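PDB 2I7G: monooxygenase from Agrobacterium tumefaciens, which probably catalyses a flavin-dependent oxygenation, as members of the luciferase-like monooxygenase family do. Local coordinates for residues Arg96-Val101 / Arg126-Ala131; Gly258-Thr263 / Gly309-Val314; Glu166-Thr171 / Gly184-Pro189; Gly224-Phe229 / His322-Asn327. One frame throughout, in Å; residues are numbered along the deposited sequence.

Interaction 1. Residues Arg96-Val101 / Arg126-Ala131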
loop_
_atom_site.group_PDB
_atom_site.type_symbol
_atom_site.label_atom_id
_atom_site.label_comp_id
_atom_site.label_asym_id
_atom_site.label_seq_id
_atom_site.Cartn_x
_atom_site.Cartn_y
_atom_site.Cartn_z
ATOM N N ARG B 96 -16.863 -4.265 0.289
ATOM C CA ARG B 96 -16.118 -3.358 -0.539
ATOM C C ARG B 96 -15.169 -2.526 0.301
ATOM O O ARG B 96 -15.439 -2.237 1.478
ATOM C CB ARG B 96 -17.041 -2.547 -1.425
ATOM C CG ARG B 96 -17.790 -3.532 -2.380
ATOM C CD ARG B 96 -18.557 -2.901 -3.479
ATOM N NE ARG B 96 -17.730 -2.033 -4.293
ATOM C CZ ARG B 96 -17.126 -2.417 -5.416
ATOM N NH1 ARG B 96 -17.228 -3.676 -5.871
ATOM N NH2 ARG B 96 -16.402 -1.534 -6.071
ATOM N N LEU B 97 -14.054 -2.147 -0.296
ATOM C CA LEU B 97 -12.933 -1.569 0.473
ATOM C C LEU B 97 -12.565 -0.201 -0.110
ATOM O O LEU B 97 -12.106 -0.113 -1.284
ATOM C CB LEU B 97 -11.712 -2.508 0.380
ATOM C CG LEU B 97 -11.929 -3.897 1.061
ATOM C CD1 LEU B 97 -10.778 -4.826 0.638
ATOM C CD2 LEU B 97 -12.050 -3.780 2.589
ATOM N N THR B 98 -12.753 0.851 0.672
ATOM C CA THR B 98 -12.594 2.224 0.100
ATOM C C THR B 98 -11.724 3.096 1.003
ATOM O O THR B 98 -11.688 2.908 2.227
ATOM C CB THR B 98 -13.968 2.938 -0.161
ATOM O OG1 THR B 98 -13.784 4.228 -0.763
ATOM C CG2 THR B 98 -14.783 3.113 1.142
ATOM N N SER B 99 -11.043 4.062 0.407
ATOM C CA SER B 99 -10.570 5.186 1.248
ATOM C C SER B 99 -11.801 6.045 1.674
ATOM O O SER B 99 -12.851 5.997 1.032
ATOM C CB SER B 99 -9.539 6.035 0.509
ATOM O OG SER B 99 -10.040 6.485 -0.739
ATOM N N ALA B 100 -11.651 6.824 2.737
ATOM C CA ALA B 100 -12.745 7.671 3.256
ATOM C C ALA B 100 -12.135 8.721 4.205
ATOM O O ALA B 100 -12.449 8.721 5.387
ATOM C CB ALA B 100 -13.811 6.756 4.006
ATOM N N VAL B 101 -11.241 9.589 3.710
ATOM C CA VAL B 101 -11.032 9.855 2.266
ATOM C C VAL B 101 -9.552 9.757 1.930
ATOM O O VAL B 101 -8.690 9.714 2.830
ATOM C CB VAL B 101 -11.498 11.311 1.861
ATOM C CG1 VAL B 101 -12.937 11.513 2.306
ATOM C CG2 VAL B 101 -10.598 12.374 2.523
ATOM N N ARG B 126 -13.045 -5.375 -5.564
ATOM C CA ARG B 126 -13.813 -4.755 -4.454
ATOM C C ARG B 126 -13.301 -3.353 -3.995
ATOM O O ARG B 126 -13.849 -2.776 -2.999
ATOM C CB ARG B 126 -13.852 -5.699 -3.269
ATOM C CG ARG B 126 -14.786 -6.878 -3.457
ATOM C CD ARG B 126 -14.785 -7.831 -2.315
ATOM N NE ARG B 126 -13.499 -8.495 -2.070
ATOM C CZ ARG B 126 -12.874 -8.543 -0.886
ATOM N NH1 ARG B 126 -13.350 -7.937 0.217
ATOM N NH2 ARG B 126 -11.720 -9.213 -0.820
ATOM N N ALA B 127 -12.311 -2.785 -4.709
ATOM C CA ALA B 127 -11.725 -1.490 -4.302
ATOM C C ALA B 127 -12.500 -0.268 -4.818
ATOM O O ALA B 127 -13.113 -0.308 -5.916
ATOM C CB ALA B 127 -10.202 -1.377 -4.720
ATOM N N GLU B 128 -12.416 0.813 -4.036
ATOM C CA GLU B 128 -12.945 2.121 -4.432
ATOM C C GLU B 128 -12.076 3.210 -3.819
ATOM O O GLU B 128 -11.341 2.993 -2.801
ATOM C CB GLU B 128 -14.408 2.320 -3.936
ATOM C CG GLU B 128 -15.388 1.230 -4.323
ATOM C CD GLU B 128 -16.801 1.557 -3.913
ATOM O OE1 GLU B 128 -17.003 2.583 -3.205
ATOM O OE2 GLU B 128 -17.690 0.766 -4.287
ATOM N N ILE B 129 -12.150 4.381 -4.448
ATOM C CA ILE B 129 -11.459 5.576 -3.944
ATOM C C ILE B 129 -12.531 6.608 -3.594
ATOM O O ILE B 129 -13.428 6.858 -4.413
ATOM C CB ILE B 129 -10.522 6.193 -5.036
ATOM C CG1 ILE B 129 -9.409 5.195 -5.410
ATOM C CG2 ILE B 129 -9.968 7.548 -4.511
ATOM C CD1 ILE B 129 -8.654 5.575 -6.755
HETATM N N MSE B 130 -12.456 7.187 -2.389
HETATM C CA MSE B 130 -13.293 8.354 -2.081
HETATM C C MSE B 130 -12.361 9.532 -1.871
HETATM O O MSE B 130 -11.573 9.558 -0.907
HETATM C CB MSE B 130 -14.181 8.107 -0.853
HETATM C CG MSE B 130 -15.038 9.310 -0.535
HETATM SE SE MSE B 130 -15.865 9.124 1.264
HETATM C CE MSE B 130 -16.320 7.228 1.290
ATOM N N ALA B 131 -12.389 10.459 -2.824
ATOM C CA ALA B 131 -11.447 11.579 -2.802
ATOM C C ALA B 131 -12.110 12.789 -2.133
ATOM O O ALA B 131 -13.281 13.114 -2.407
ATOM C CB ALA B 131 -11.044 11.924 -4.194
HETATM O O HOH W 1 -16.167 4.896 -1.837
#
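L97 and T98 pair with A127 and E128 as adjacent parallel strands of the TIM barrel, linked through helix 109-122 in a beta-alpha-beta unit. The short strand axes approach to 4.7 Å at an angle of 27°. The pairing is close at its N-terminal end: L97 N makes a nearly straight bond to R126 O (2.8 Å, 169°), and E128 N donates to L97 O at 2.9 Å. L97 and A127 face helices 81-89 and 109-122, whereas T98 and E128 face the barrel interior, where one water donates to both T98 OG1 and E128 OE1. Toward the C-terminal ends the pairing slackens. S99 N reaches E128 O weakly, at 3.4 Å, and M130 N turns to S99 OG (3.0 Å), a hydroxyl also bonded to S102. The less buried residues are R96 and V101. A bend at chi3 (56°) brings R96 NE to E128 OE2 at 2.8 Å in a salt bridge, on the anti side and well out of the carboxylate plane; OE1 pairs with R329. V101 follows a cis peptide, as is known near the flavin in relatives. Selenomethionine M130 crosses V101, SE lying 3.9 Å from V101 CG1 and CE 3.7 Å from A100 CB.

Interaction 2. Residues Gly258-Thr263 / Gly309-Val314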
loop_
_atom_site.group_PDB
_atom_site.type_symbol
_atom_site.label_atom_id
_atom_site.label_comp_id
_atom_site.label_asym_id
_atom_site.label_seq_id
_atom_site.Cartn_x
_atom_site.Cartn_y
_atom_site.Cartn_z
ATOM N N GLY B 258 -21.728 7.868 14.864
ATOM C CA GLY B 258 -22.721 7.235 15.738
ATOM C C GLY B 258 -22.206 5.972 16.387
ATOM O O GLY B 258 -20.992 5.698 16.402
ATOM N N PHE B 259 -23.125 5.215 16.982
ATOM C CA PHE B 259 -22.693 4.010 17.684
ATOM C C PHE B 259 -23.921 3.144 17.968
ATOM O O PHE B 259 -25.013 3.669 18.197
ATOM C CB PHE B 259 -21.977 4.401 18.987
ATOM C CG PHE B 259 -21.419 3.231 19.755
ATOM C CD1 PHE B 259 -20.534 2.318 19.153
ATOM C CD2 PHE B 259 -21.782 3.043 21.090
ATOM C CE1 PHE B 259 -20.031 1.220 19.881
ATOM C CE2 PHE B 259 -21.266 1.933 21.835
ATOM C CZ PHE B 259 -20.422 1.029 21.220
ATOM N N ILE B 260 -23.730 1.826 17.892
ATOM C CA ILE B 260 -24.827 0.878 18.170
ATOM C C ILE B 260 -24.433 0.017 19.376
ATOM O O ILE B 260 -23.289 -0.464 19.460
ATOM C CB ILE B 260 -25.106 -0.005 16.927
ATOM C CG1 ILE B 260 -25.524 0.864 15.715
ATOM C CG2 ILE B 260 -26.149 -1.073 17.252
ATOM C CD1 ILE B 260 -25.224 0.241 14.367
ATOM N N ALA B 261 -25.362 -0.183 20.313
ATOM C CA ALA B 261 -25.087 -1.065 21.445
ATOM C C ALA B 261 -26.378 -1.776 21.811
ATOM O O ALA B 261 -27.410 -1.584 21.153
ATOM C CB ALA B 261 -24.524 -0.273 22.687
ATOM N N ASP B 262 -26.316 -2.603 22.844
ATOM C CA ASP B 262 -27.444 -3.468 23.152
ATOM C C ASP B 262 -28.644 -2.672 23.659
ATOM O O ASP B 262 -29.788 -3.157 23.565
ATOM C CB ASP B 262 -27.023 -4.521 24.161
ATOM C CG ASP B 262 -26.209 -5.640 23.492
ATOM O OD1 ASP B 262 -26.852 -6.534 22.879
ATOM O OD2 ASP B 262 -24.949 -5.612 23.534
ATOM N N THR B 263 -28.371 -1.507 24.260
ATOM C CA THR B 263 -29.448 -0.601 24.687
ATOM C C THR B 263 -29.044 0.819 24.302
ATOM O O THR B 263 -27.846 1.114 24.064
ATOM C CB THR B 263 -29.731 -0.602 26.206
ATOM O OG1 THR B 263 -28.649 0.036 26.899
ATOM C CG2 THR B 263 -29.949 -2.056 26.789
ATOM N N GLY B 309 -27.764 4.452 19.259
ATOM C CA GLY B 309 -28.755 3.806 20.128
ATOM C C GLY B 309 -28.776 2.310 19.979
ATOM O O GLY B 309 -27.854 1.703 19.393
ATOM N N GLU B 310 -29.838 1.698 20.524
ATOM C CA GLU B 310 -30.057 0.260 20.308
ATOM C C GLU B 310 -30.343 0.004 18.801
ATOM O O GLU B 310 -30.606 0.958 18.039
ATOM C CB GLU B 310 -31.218 -0.269 21.169
ATOM C CG GLU B 310 -32.572 0.319 20.765
ATOM C CD GLU B 310 -33.748 -0.374 21.498
ATOM O OE1 GLU B 310 -33.491 -0.993 22.561
ATOM O OE2 GLU B 310 -34.901 -0.275 21.010
ATOM N N PRO B 311 -30.237 -1.261 18.355
ATOM C CA PRO B 311 -30.369 -1.491 16.904
ATOM C C PRO B 311 -31.658 -0.977 16.238
ATOM O O PRO B 311 -31.595 -0.376 15.152
ATOM C CB PRO B 311 -30.169 -3.013 16.759
ATOM C CG PRO B 311 -29.268 -3.345 17.915
ATOM C CD PRO B 311 -29.860 -2.502 19.061
ATOM N N GLU B 312 -32.810 -1.171 16.880
ATOM C CA GLU B 312 -34.075 -0.753 16.266
ATOM C C GLU B 312 -34.179 0.768 16.116
ATOM O O GLU B 312 -34.744 1.258 15.131
ATOM C CB GLU B 312 -35.279 -1.350 17.013
ATOM C CG GLU B 312 -35.372 -2.880 16.877
ATOM C CD GLU B 312 -36.522 -3.390 16.005
ATOM O OE1 GLU B 312 -36.763 -4.614 16.038
ATOM O OE2 GLU B 312 -37.180 -2.601 15.284
ATOM N N LEU B 313 -33.604 1.511 17.067
ATOM C CA LEU B 313 -33.589 2.977 16.994
ATOM C C LEU B 313 -32.720 3.447 15.844
ATOM O O LEU B 313 -33.110 4.328 15.072
ATOM C CB LEU B 313 -33.078 3.588 18.309
ATOM C CG LEU B 313 -33.287 5.113 18.429
ATOM C CD1 LEU B 313 -34.788 5.456 18.575
ATOM C CD2 LEU B 313 -32.513 5.722 19.589
ATOM N N VAL B 314 -31.529 2.852 15.728
ATOM C CA VAL B 314 -30.617 3.257 14.657
ATOM C C VAL B 314 -31.204 2.893 13.287
ATOM O O VAL B 314 -31.126 3.701 12.352
ATOM C CB VAL B 314 -29.234 2.661 14.872
ATOM C CG1 VAL B 314 -28.315 2.933 13.631
ATOM C CG2 VAL B 314 -28.638 3.288 16.148
#
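I260 and G309 form a single parallel bridge where strand 252-260 ends and the short strand 307-309 gives way to helix 311-325. G309 N donates to F259 O at 3.1 Å, almost in line with the carbonyl, and A261 N donates to G309 O at 3.3 Å, from above the carbonyl plane. Beyond the bridge the chains stay close: E310 CA directs its hydrogen at A261 O over 3.3 Å with an angle of 175°, and P311 CD touches the same oxygen. At phi 150° a CB on G309 would press on the preceding carbonyl oxygen and on L313 CD2, which a glycine avoids. The side-chain contact is small and apolar. I260 CG2 meets the P311 ring at CG (3.9 Å), while I260 CG1 packs on V314 CG2 at 4.0 Å. Chi1 of -60° sets I260 CG1 beside its own backbone N, on the side where V314 points from the first turn of the helix. E310 occupies the N-cap position of that helix, its N bonded to T264 OG1. T263 caps helix 264-272 through K266, and L350 and Y351 of helix 341-363 pack on I260, so the bridge lies where three helices meet the end of a barrel strand.

Interaction 3. Residues Glu166-Thr171 / Gly184-Pro189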
loop_
_atom_site.group_PDB
_atom_site.type_symbol
_atom_site.label_atom_id
_atom_site.label_comp_id
_atom_site.label_asym_id
_atom_site.label_seq_id
_atom_site.Cartn_x
_atom_site.Cartn_y
_atom_site.Cartn_z
ATOM N N GLU B 166 -9.783 5.440 -17.232
ATOM C CA GLU B 166 -10.549 5.286 -18.475
ATOM C C GLU B 166 -9.797 4.524 -19.570
ATOM O O GLU B 166 -10.406 4.009 -20.511
ATOM C CB GLU B 166 -11.016 6.658 -18.991
ATOM C CG GLU B 166 -12.139 6.621 -20.030
ATOM C CD GLU B 166 -13.481 6.178 -19.480
ATOM O OE1 GLU B 166 -13.766 6.398 -18.278
ATOM O OE2 GLU B 166 -14.268 5.621 -20.275
ATOM N N GLN B 167 -8.470 4.465 -19.477
ATOM C CA GLN B 167 -7.711 3.647 -20.443
ATOM C C GLN B 167 -6.304 3.421 -19.987
ATOM O O GLN B 167 -5.814 4.143 -19.151
ATOM C CB GLN B 167 -7.669 4.328 -21.787
ATOM C CG GLN B 167 -7.002 5.666 -21.779
ATOM C CD GLN B 167 -7.131 6.350 -23.128
ATOM O OE1 GLN B 167 -6.854 5.748 -24.178
ATOM N NE2 GLN B 167 -7.546 7.612 -23.111
ATOM N N GLU B 168 -5.654 2.439 -20.601
ATOM C CA GLU B 168 -4.332 1.984 -20.185
ATOM C C GLU B 168 -3.239 3.033 -20.398
ATOM O O GLU B 168 -2.422 3.268 -19.503
ATOM C CB GLU B 168 -3.995 0.705 -20.949
ATOM C CG GLU B 168 -2.675 0.043 -20.594
ATOM C CD GLU B 168 -2.557 -1.347 -21.223
ATOM O OE1 GLU B 168 -3.536 -2.123 -21.123
ATOM O OE2 GLU B 168 -1.499 -1.659 -21.817
ATOM N N VAL B 169 -3.242 3.662 -21.574
ATOM C CA VAL B 169 -2.173 4.578 -21.972
ATOM C C VAL B 169 -2.754 5.976 -22.023
ATOM O O VAL B 169 -3.767 6.195 -22.709
ATOM C CB VAL B 169 -1.579 4.168 -23.349
ATOM C CG1 VAL B 169 -0.557 5.226 -23.852
ATOM C CG2 VAL B 169 -0.928 2.796 -23.231
ATOM N N VAL B 170 -2.149 6.911 -21.288
ATOM C CA VAL B 170 -2.678 8.288 -21.232
ATOM C C VAL B 170 -1.689 9.359 -21.651
ATOM O O VAL B 170 -0.472 9.198 -21.511
ATOM C CB VAL B 170 -3.228 8.665 -19.832
ATOM C CG1 VAL B 170 -4.386 7.750 -19.431
ATOM C CG2 VAL B 170 -2.114 8.621 -18.799
ATOM N N THR B 171 -2.246 10.451 -22.178
ATOM C CA THR B 171 -1.533 11.692 -22.428
ATOM C C THR B 171 -2.319 12.754 -21.663
ATOM O O THR B 171 -3.522 12.932 -21.889
ATOM C CB THR B 171 -1.448 12.013 -23.947
ATOM O OG1 THR B 171 -0.573 11.056 -24.566
ATOM C CG2 THR B 171 -0.915 13.433 -24.186
ATOM N N GLY B 184 1.760 4.029 -20.374
ATOM C CA GLY B 184 0.839 3.069 -19.729
ATOM C C GLY B 184 0.982 3.104 -18.215
ATOM O O GLY B 184 2.097 3.287 -17.694
ATOM N N VAL B 185 -0.129 2.881 -17.498
ATOM C CA VAL B 185 -0.106 2.867 -16.031
ATOM C C VAL B 185 -0.577 1.501 -15.562
ATOM O O VAL B 185 -1.693 1.091 -15.883
ATOM C CB VAL B 185 -0.954 3.989 -15.394
ATOM C CG1 VAL B 185 -0.923 3.886 -13.852
ATOM C CG2 VAL B 185 -0.403 5.364 -15.867
ATOM N N TYR B 186 0.282 0.800 -14.814
ATOM C CA TYR B 186 0.066 -0.618 -14.484
ATOM C C TYR B 186 0.130 -0.821 -12.947
ATOM O O TYR B 186 0.792 -0.041 -12.242
ATOM C CB TYR B 186 1.160 -1.482 -15.179
ATOM C CG TYR B 186 1.100 -1.273 -16.671
ATOM C CD1 TYR B 186 0.040 -1.789 -17.414
ATOM C CD2 TYR B 186 2.017 -0.423 -17.297
ATOM C CE1 TYR B 186 -0.064 -1.533 -18.802
ATOM C CE2 TYR B 186 1.938 -0.159 -18.684
ATOM C CZ TYR B 186 0.884 -0.698 -19.407
ATOM O OH TYR B 186 0.819 -0.396 -20.743
ATOM N N PRO B 187 -0.514 -1.886 -12.415
ATOM C CA PRO B 187 -1.318 -2.851 -13.144
ATOM C C PRO B 187 -2.738 -2.330 -13.373
ATOM O O PRO B 187 -3.223 -1.456 -12.621
ATOM C CB PRO B 187 -1.377 -4.059 -12.190
ATOM C CG PRO B 187 -1.404 -3.435 -10.825
ATOM C CD PRO B 187 -0.466 -2.199 -10.967
ATOM N N ARG B 188 -3.396 -2.871 -14.397
ATOM C CA ARG B 188 -4.794 -2.503 -14.647
ATOM C C ARG B 188 -5.675 -3.199 -13.593
ATOM O O ARG B 188 -5.378 -4.323 -13.175
ATOM C CB ARG B 188 -5.225 -2.928 -16.066
ATOM C CG ARG B 188 -4.350 -2.345 -17.190
ATOM C CD ARG B 188 -4.144 -0.848 -16.976
ATOM N NE ARG B 188 -5.407 -0.098 -17.024
ATOM C CZ ARG B 188 -5.514 1.212 -16.793
ATOM N NH1 ARG B 188 -4.443 1.930 -16.413
ATOM N NH2 ARG B 188 -6.715 1.791 -16.932
ATOM N N PRO B 189 -6.717 -2.511 -13.106
ATOM C CA PRO B 189 -7.569 -3.161 -12.109
ATOM C C PRO B 189 -8.441 -4.227 -12.709
ATOM O O PRO B 189 -8.446 -4.414 -13.952
ATOM C CB PRO B 189 -8.437 -2.017 -11.580
ATOM C CG PRO B 189 -8.505 -1.036 -12.662
ATOM C CD PRO B 189 -7.153 -1.131 -13.396
HETATM O O HOH W 2 -3.893 4.692 -17.254
#
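E168 and Y186 meet at the margin of a small antiparallel sheet inserted between barrel strands 127-131 and 196-200, on the face that touches the second subunit. The sheet pairing itself is brief: V169 and G184 are a non-hydrogen-bonded antiparallel pair with CA atoms 4.0 Å apart, and V185 N donates to E168 O at 3.1 Å, nearly in line with the carbonyl. In one of the two conformers modelled for E168, CG is anti to the backbone N (chi1 -177°) and the extended chain brings the carboxylate alongside the phenol's OH and CE1 edge. There Y186 OH donates to E168 OE2 at 2.8 Å, on the anti side and somewhat out of the carboxylate plane. OE2 also lies near the ring plane, at its edge, so the acid meets the phenol rim; the two planes are 71° apart. E168 OE1 turns to R40 of the second subunit, which gives this carboxylate a partner in each chain. R188 comes from another side. Folded at chi2 and chi3, it lays one guanidinium face against the E168 backbone, CA sitting 3.7 Å above the plane. Its charge stays apart from the carboxylate, with R188 NE 4.9 Å from E168 OE1. R188 NH2 bonds to L164 O, while NH1 donates to V185 O, which lies in the guanidinium plane (2.9 Å, 164°).

Interaction 4. Residues Gly224-Phe229 / His322-Asn327. With SO4 (sulfate ion), chain F.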
loop_
_atom_site.group_PDB
_atom_site.type_symbol
_atom_site.label_atom_id
_atom_site.label_comp_id
_atom_site.label_asym_id
_atom_site.label_seq_id
_atom_site.Cartn_x
_atom_site.Cartn_y
_atom_site.Cartn_z
ATOM N N GLY B 224 -26.205 19.903 13.800
ATOM C CA GLY B 224 -27.599 20.256 13.569
ATOM C C GLY B 224 -28.429 19.059 13.162
ATOM O O GLY B 224 -28.039 17.900 13.367
ATOM N N GLU B 225 -29.605 19.340 12.632
ATOM C CA GLU B 225 -30.507 18.282 12.206
ATOM C C GLU B 225 -30.106 17.810 10.838
ATOM O O GLU B 225 -29.778 18.619 9.970
ATOM C CB GLU B 225 -31.955 18.777 12.232
ATOM C CG GLU B 225 -32.388 19.152 13.650
ATOM C CD GLU B 225 -33.885 19.371 13.782
ATOM O OE1 GLU B 225 -34.605 19.407 12.755
ATOM O OE2 GLU B 225 -34.346 19.478 14.929
ATOM N N TYR B 226 -30.090 16.498 10.649
ATOM C CA TYR B 226 -29.655 15.954 9.369
ATOM C C TYR B 226 -30.488 16.499 8.202
ATOM O O TYR B 226 -29.946 16.684 7.118
ATOM C CB TYR B 226 -29.577 14.414 9.362
ATOM C CG TYR B 226 -30.892 13.674 9.446
ATOM C CD1 TYR B 226 -31.280 13.025 10.619
ATOM C CD2 TYR B 226 -31.688 13.510 8.323
ATOM C CE1 TYR B 226 -32.488 12.292 10.695
ATOM C CE2 TYR B 226 -32.898 12.780 8.379
ATOM C CZ TYR B 226 -33.281 12.178 9.551
ATOM O OH TYR B 226 -34.449 11.477 9.582
ATOM N N ARG B 227 -31.775 16.762 8.464
ATOM C CA ARG B 227 -32.719 17.283 7.463
ATOM C C ARG B 227 -32.186 18.488 6.716
ATOM O O ARG B 227 -32.479 18.680 5.526
ATOM C CB ARG B 227 -34.038 17.714 8.131
ATOM C CG ARG B 227 -34.963 16.596 8.416
ATOM C CD ARG B 227 -36.303 17.139 8.858
ATOM N NE ARG B 227 -36.317 17.662 10.229
ATOM C CZ ARG B 227 -37.437 18.008 10.869
ATOM N NH1 ARG B 227 -38.607 17.895 10.254
ATOM N NH2 ARG B 227 -37.392 18.469 12.109
ATOM N N ARG B 228 -31.434 19.325 7.423
ATOM C CA ARG B 228 -30.974 20.600 6.865
ATOM C C ARG B 228 -30.042 20.416 5.655
ATOM O O ARG B 228 -29.874 21.328 4.833
ATOM C CB ARG B 228 -30.330 21.474 7.928
ATOM C CG ARG B 228 -28.953 21.134 8.258
ATOM C CD ARG B 228 -28.412 22.129 9.268
ATOM N NE ARG B 228 -27.055 21.760 9.675
ATOM C CZ ARG B 228 -25.949 22.242 9.115
ATOM N NH1 ARG B 228 -26.036 23.113 8.107
ATOM N NH2 ARG B 228 -24.755 21.843 9.556
ATOM N N PHE B 229 -29.428 19.235 5.567
ATOM C CA PHE B 229 -28.512 18.897 4.453
ATOM C C PHE B 229 -29.211 18.460 3.158
ATOM O O PHE B 229 -28.587 18.454 2.076
ATOM C CB PHE B 229 -27.550 17.780 4.923
ATOM C CG PHE B 229 -26.563 18.240 5.956
ATOM C CD1 PHE B 229 -25.351 18.803 5.568
ATOM C CD2 PHE B 229 -26.840 18.123 7.311
ATOM C CE1 PHE B 229 -24.416 19.246 6.508
ATOM C CE2 PHE B 229 -25.921 18.567 8.278
ATOM C CZ PHE B 229 -24.694 19.128 7.864
ATOM N N HIS B 322 -33.298 7.899 4.781
ATOM C CA HIS B 322 -33.516 7.570 3.373
ATOM C C HIS B 322 -34.744 8.296 2.791
ATOM O O HIS B 322 -34.711 8.720 1.618
ATOM C CB HIS B 322 -33.580 6.065 3.149
ATOM C CG HIS B 322 -33.932 5.689 1.750
ATOM N ND1 HIS B 322 -32.989 5.559 0.745
ATOM C CD2 HIS B 322 -35.133 5.473 1.174
ATOM C CE1 HIS B 322 -33.610 5.256 -0.387
ATOM N NE2 HIS B 322 -34.908 5.194 -0.150
ATOM N N GLY B 323 -35.824 8.427 3.561
ATOM C CA GLY B 323 -37.014 9.108 3.028
ATOM C C GLY B 323 -36.658 10.551 2.690
ATOM O O GLY B 323 -37.219 11.141 1.771
ATOM N N VAL B 324 -35.696 11.107 3.422
ATOM C CA VAL B 324 -35.284 12.491 3.253
ATOM C C VAL B 324 -34.279 12.660 2.086
ATOM O O VAL B 324 -34.457 13.544 1.228
ATOM C CB VAL B 324 -34.721 13.059 4.566
ATOM C CG1 VAL B 324 -34.058 14.441 4.335
ATOM C CG2 VAL B 324 -35.815 13.121 5.640
ATOM N N PHE B 325 -33.275 11.790 2.047
ATOM C CA PHE B 325 -32.124 11.922 1.139
ATOM C C PHE B 325 -32.197 11.091 -0.139
ATOM O O PHE B 325 -31.471 11.384 -1.109
ATOM C CB PHE B 325 -30.834 11.485 1.862
ATOM C CG PHE B 325 -30.405 12.404 2.949
ATOM C CD1 PHE B 325 -30.107 13.741 2.672
ATOM C CD2 PHE B 325 -30.243 11.934 4.243
ATOM C CE1 PHE B 325 -29.664 14.610 3.698
ATOM C CE2 PHE B 325 -29.810 12.780 5.265
ATOM C CZ PHE B 325 -29.522 14.122 5.000
ATOM N N LYS B 326 -32.952 9.998 -0.080
ATOM C CA LYS B 326 -32.956 8.923 -1.079
ATOM C C LYS B 326 -31.533 8.459 -1.384
ATOM O O LYS B 326 -31.164 8.193 -2.527
ATOM C CB LYS B 326 -33.690 9.329 -2.372
ATOM C CG LYS B 326 -35.125 9.871 -2.180
ATOM C CD LYS B 326 -36.030 8.839 -1.479
ATOM C CE LYS B 326 -37.483 9.331 -1.383
ATOM N NZ LYS B 326 -37.857 10.012 -2.674
ATOM N N ASN B 327 -30.714 8.402 -0.348
ATOM C CA ASN B 327 -29.340 7.982 -0.521
ATOM C C ASN B 327 -29.217 6.499 -0.855
ATOM O O ASN B 327 -29.974 5.674 -0.327
ATOM C CB ASN B 327 -28.532 8.295 0.753
ATOM C CG ASN B 327 -29.167 7.694 2.043
ATOM O OD1 ASN B 327 -30.333 7.952 2.377
ATOM N ND2 ASN B 327 -28.389 6.889 2.770
HETATM S S SO4 F . -24.848 19.123 16.878
HETATM O O1 SO4 F . -23.794 19.387 15.915
HETATM O O2 SO4 F . -26.017 18.691 16.150
HETATM O O3 SO4 F . -24.436 18.085 17.792
HETATM O O4 SO4 F . -25.194 20.345 17.588
#
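Y226, F229, V324 and F325 form an aromatic and aliphatic cluster between the last turn of helix 311-325 and the loop that leads from strand 217-220 into helix 230-242. F325 reaches the loop between the Y226 ring and the CB and backbone of F229. Its CE2 lies 3.7 Å from Y226 CD2, and its CE1 lies 4.0 Å from F229 CB. The Y226 and F325 rings are inclined by 43° with centroids 5.9 Å apart, an oblique pairing. F325 CZ also comes within 3.4 Å of Y226 O, a carbonyl already bonded to F229 N. Chi1 of 69° places the Y226 ring between its backbone N and carbonyl carbon and swings it toward the helix, where V324 CG2 meets the ring edge at CE2 (4.0 Å). The contact between the segments is thus apolar. K326, with phi 50°, turns the chain out of the helix, while its N still bonds to H322 O at 2.8 Å, and H322 ND1 donates to N327 O. At the far end of the loop, G224 N and W288 NE1 hold a sulfate ion, probably from the crystallisation liquor. The F233 ring meets F325 as well, and I254 of barrel strand 252-260 touches it, so the end of an outer helix of the TIM barrel packs on the loop entering helix 230-242.

Interactions 1 and 2 both belong to the parallel barrel sheet, yet differ in depth: interaction 1 is a buried strand pair about 8 Å from the chain centre to its own centre, with E128 and T98 turned inward, whereas interaction 2 is one backbone bridge at a strand end, about 20 Å out. Interactions 2 and 4 share helix 311-325, the first using its start and the second its final turn; their centres are about 19 Å apart. Interaction 4 is also buried, but joins its segments by aromatic and aliphatic contacts where interaction 1 uses backbone bonds and a salt bridge. Interaction 3, outside the barrel sheet, is partly exposed, polar, and the only one of the four touched by the second subunit.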